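Periplasmic protein (Legionella pneumophila subsp. pneumophila, PDB 4FGP) binds calcium and probably acts as a periplasmic cysteine protease of the bacterial transglutaminase-like family. Local coordinates at residues 108-113 with 121-126. Sequence-based numbering, arbitrary orientation.
Sequences RITYAA and HMVLSF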
ATOM      1  N   ARG A 108       7.601   3.219   2.145  1.00 20.31           N
ATOM      2  CA  ARG A 108       7.046   4.524   1.821  1.00 13.75           C
ATOM      3  C   ARG A 108       6.105   4.382   0.650  1.00 14.31           C
ATOM      4  O   ARG A 108       6.499   3.919  -0.426  1.00 16.15           O
ATOM      5  CB  ARG A 108       8.159   5.506   1.485  1.00 15.97           C
ATOM      6  CG  ARG A 108       9.000   5.871   2.692  1.00 14.86           C
ATOM      7  CD  ARG A 108      10.073   6.879   2.368  1.00 20.86           C
ATOM      8  NE  ARG A 108      10.938   7.106   3.522  1.00 21.36           N
ATOM      9  CZ  ARG A 108      11.941   7.982   3.541  1.00 28.07           C
ATOM     10  NH1 ARG A 108      12.208   8.709   2.468  1.00 28.18           N
ATOM     11  NH2 ARG A 108      12.680   8.121   4.634  1.00 31.09           N
ATOM     12  N   ILE A 109       4.857   4.766   0.866  1.00 13.62           N
ATOM     13  CA  ILE A 109       3.889   4.815  -0.228  1.00 13.43           C
ATOM     14  C   ILE A 109       4.325   5.962  -1.133  1.00 20.26           C
ATOM     15  O   ILE A 109       4.595   7.064  -0.653  1.00 18.10           O
ATOM     16  CB  ILE A 109       2.483   5.042   0.315  1.00 14.14           C
ATOM     17  CG1 ILE A 109       2.081   3.857   1.209  1.00 18.88           C
ATOM     18  CG2 ILE A 109       1.486   5.166  -0.824  1.00 17.44           C
ATOM     19  CD1 ILE A 109       0.916   4.170   2.139  1.00 20.66           C
ATOM     20  N   THR A 110       4.426   5.699  -2.433  1.00 14.46           N
ATOM     21  CA  THR A 110       5.040   6.660  -3.355  1.00 13.28           C
ATOM     22  C   THR A 110       4.087   7.130  -4.436  1.00 15.90           C
ATOM     23  O   THR A 110       3.545   6.327  -5.183  1.00 15.98           O
ATOM     24  CB  THR A 110       6.302   6.061  -4.021  1.00 17.74           C
ATOM     25  OG1 THR A 110       7.258   5.733  -3.004  1.00 16.43           O
ATOM     26  CG2 THR A 110       6.943   7.073  -4.968  1.00 17.09           C
ATOM     27  N   TYR A 111       3.898   8.449  -4.511  1.00 13.29           N
ATOM     28  CA  TYR A 111       3.142   9.090  -5.584  1.00 18.04           C
ATOM     29  C   TYR A 111       4.123   9.412  -6.703  1.00 19.56           C
ATOM     30  O   TYR A 111       5.069  10.178  -6.508  1.00 17.23           O
ATOM     31  CB  TYR A 111       2.546  10.382  -5.049  1.00 15.61           C
ATOM     32  CG  TYR A 111       1.640  11.163  -5.995  1.00 12.58           C
ATOM     33  CD1 TYR A 111       0.262  11.056  -5.904  1.00 18.33           C
ATOM     34  CD2 TYR A 111       2.168  12.042  -6.926  1.00 16.78           C
ATOM     35  CE1 TYR A 111      -0.569  11.794  -6.738  1.00 21.55           C
ATOM     36  CE2 TYR A 111       1.344  12.781  -7.760  1.00 16.31           C
ATOM     37  CZ  TYR A 111      -0.015  12.647  -7.660  1.00 18.55           C
ATOM     38  OH  TYR A 111      -0.835  13.381  -8.486  1.00 21.98           O
ATOM     39  N   ALA A 112       3.899   8.829  -7.875  1.00 17.04           N
ATOM     40  CA  ALA A 112       4.815   9.002  -8.998  1.00 17.02           C
ATOM     41  C   ALA A 112       4.067   9.463 -10.238  1.00 21.91           C
ATOM     42  O   ALA A 112       2.864   9.253 -10.359  1.00 19.38           O
ATOM     43  CB  ALA A 112       5.553   7.714  -9.282  1.00 14.54           C
ATOM     44  N   ALA A 113       4.780  10.105 -11.155  1.00 15.73           N
ATOM     45  CA  ALA A 113       4.205  10.358 -12.467  1.00 18.29           C
ATOM     46  C   ALA A 113       4.562   9.171 -13.350  1.00 19.92           C
ATOM     47  O   ALA A 113       5.716   8.726 -13.367  1.00 19.47           O
ATOM     48  CB  ALA A 113       4.754  11.640 -13.044  1.00 18.96           C
ATOM     49  N   HIS A 121       0.539   7.902 -10.743  1.00 15.18           N
ATOM     50  CA  HIS A 121       0.413   6.480 -10.428  1.00 16.33           C
ATOM     51  C   HIS A 121       1.114   6.227  -9.114  1.00 21.94           C
ATOM     52  O   HIS A 121       2.266   6.609  -8.936  1.00 22.60           O
ATOM     53  CB  HIS A 121       1.042   5.614 -11.517  1.00 15.56           C
ATOM     54  CG  HIS A 121       0.776   4.149 -11.341  1.00 18.81           C
ATOM     55  ND1 HIS A 121      -0.468   3.587 -11.572  1.00 20.41           N
ATOM     56  CD2 HIS A 121       1.574   3.135 -10.940  1.00 17.51           C
ATOM     57  CE1 HIS A 121      -0.415   2.291 -11.329  1.00 17.53           C
ATOM     58  NE2 HIS A 121       0.819   1.985 -10.949  1.00 17.34           N
ATOM     59  N   MET A 122       0.412   5.586  -8.189  1.00 17.66           N
ATOM     60  CA  MET A 122       0.957   5.322  -6.866  1.00 18.09           C
ATOM     61  C   MET A 122       1.418   3.871  -6.740  1.00 18.66           C
ATOM     62  O   MET A 122       0.794   2.968  -7.285  1.00 16.54           O
ATOM     63  CB  MET A 122      -0.107   5.622  -5.819  1.00 14.03           C
ATOM     64  CG  MET A 122       0.320   5.342  -4.410  1.00 24.43           C
ATOM     65  SD  MET A 122      -0.570   6.415  -3.293  1.00 36.75           S
ATOM     66  CE  MET A 122       0.228   7.942  -3.689  1.00 26.08           C
ATOM     67  N   VAL A 123       2.523   3.667  -6.025  1.00 15.76           N
ATOM     68  CA  VAL A 123       3.073   2.339  -5.775  1.00 14.76           C
ATOM     69  C   VAL A 123       3.532   2.305  -4.328  1.00 18.46           C
ATOM     70  O   VAL A 123       3.494   3.332  -3.644  1.00 16.86           O
ATOM     71  CB  VAL A 123       4.294   2.068  -6.680  1.00 16.50           C
ATOM     72  CG1 VAL A 123       3.858   2.040  -8.144  1.00 19.14           C
ATOM     73  CG2 VAL A 123       5.363   3.142  -6.468  1.00 19.02           C
ATOM     74  N   LEU A 124       3.963   1.137  -3.853  1.00 15.75           N
ATOM     75  CA  LEU A 124       4.635   1.053  -2.557  1.00 18.66           C
ATOM     76  C   LEU A 124       6.124   0.819  -2.775  1.00 16.75           C
ATOM     77  O   LEU A 124       6.511  -0.093  -3.501  1.00 15.34           O
ATOM     78  CB  LEU A 124       4.049  -0.096  -1.732  1.00 16.81           C
ATOM     79  CG  LEU A 124       4.713  -0.344  -0.376  1.00 16.73           C
ATOM     80  CD1 LEU A 124       4.693   0.948   0.460  1.00 18.38           C
ATOM     81  CD2 LEU A 124       4.033  -1.507   0.345  1.00 17.05           C
ATOM     82  N   SER A 125       6.964   1.639  -2.143  1.00 14.49           N
ATOM     83  CA  SER A 125       8.412   1.487  -2.261  1.00 14.52           C
ATOM     84  C   SER A 125       9.003   0.863  -1.000  1.00 15.54           C
ATOM     85  O   SER A 125       8.709   1.297   0.105  1.00 18.73           O
ATOM     86  CB  SER A 125       9.075   2.855  -2.499  1.00 14.14           C
ATOM     87  OG  SER A 125       8.677   3.402  -3.742  1.00 19.02           O
ATOM     88  N   PHE A 126       9.817  -0.168  -1.173  1.00 13.92           N
ATOM     89  CA  PHE A 126      10.512  -0.783  -0.045  1.00 18.44           C
ATOM     90  C   PHE A 126      11.997  -0.437  -0.102  1.00 15.09           C
ATOM     91  O   PHE A 126      12.645  -0.660  -1.130  1.00 16.14           O
ATOM     92  CB  PHE A 126      10.321  -2.307  -0.057  1.00 12.14           C
ATOM     93  CG  PHE A 126      11.274  -3.030   0.854  1.00 12.86           C
ATOM     94  CD1 PHE A 126      11.020  -3.104   2.212  1.00 12.54           C
ATOM     95  CD2 PHE A 126      12.439  -3.615   0.355  1.00 16.80           C
ATOM     96  CE1 PHE A 126      11.901  -3.760   3.067  1.00 16.59           C
ATOM     97  CE2 PHE A 126      13.333  -4.269   1.208  1.00 17.48           C
ATOM     98  CZ  PHE A 126      13.062  -4.342   2.562  1.00 14.67           C
TER
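The antiparallel hairpin of strands 107-114 and 119-126 pairs R108, T110 and A112 with S125, V123 and H121 at its hydrogen-bonded positions. T110 N bonds to V123 O at 2.8 Å, and V123 N returns a bond to T110 O. At the A112 pair H121 N gives a short bond to A112 O (2.7 Å), whereas A112 N reaches H121 O from above its carbonyl plane. The face carrying these side chains has a polar link: T110 OG1 and S125 OG meet at 2.8 Å, each oxygen anti to its own carbonyl carbon and beside its own backbone N (chi1 -61° and -65°), which turns the two toward each other across the strands. Further along the same face, H121 sets its imidazole against C86 of helix 86-100 and hydrogen-bonds through NE2 to D138 OD1, consistent with the Cys-His-Asp triad of transglutaminase-like enzymes, with the histidine presented by the central sheet.

On the other face, where helix 86-100 covers I109, M122 and L124, the contact is apolar. M122 SD lies against I109 CG2 (3.4 Å); the bend at chi3 (-72°) then sends CE to Y111 CB (3.6 Å) and the edge of the phenol ring, near its plane. Y111 also stacks with Y157 of strand 153-159. The side chains of L124 and I109 cross at a slant, CD1 to CG1 at 4.0 Å, while M122 touches E87, a calcium ligand.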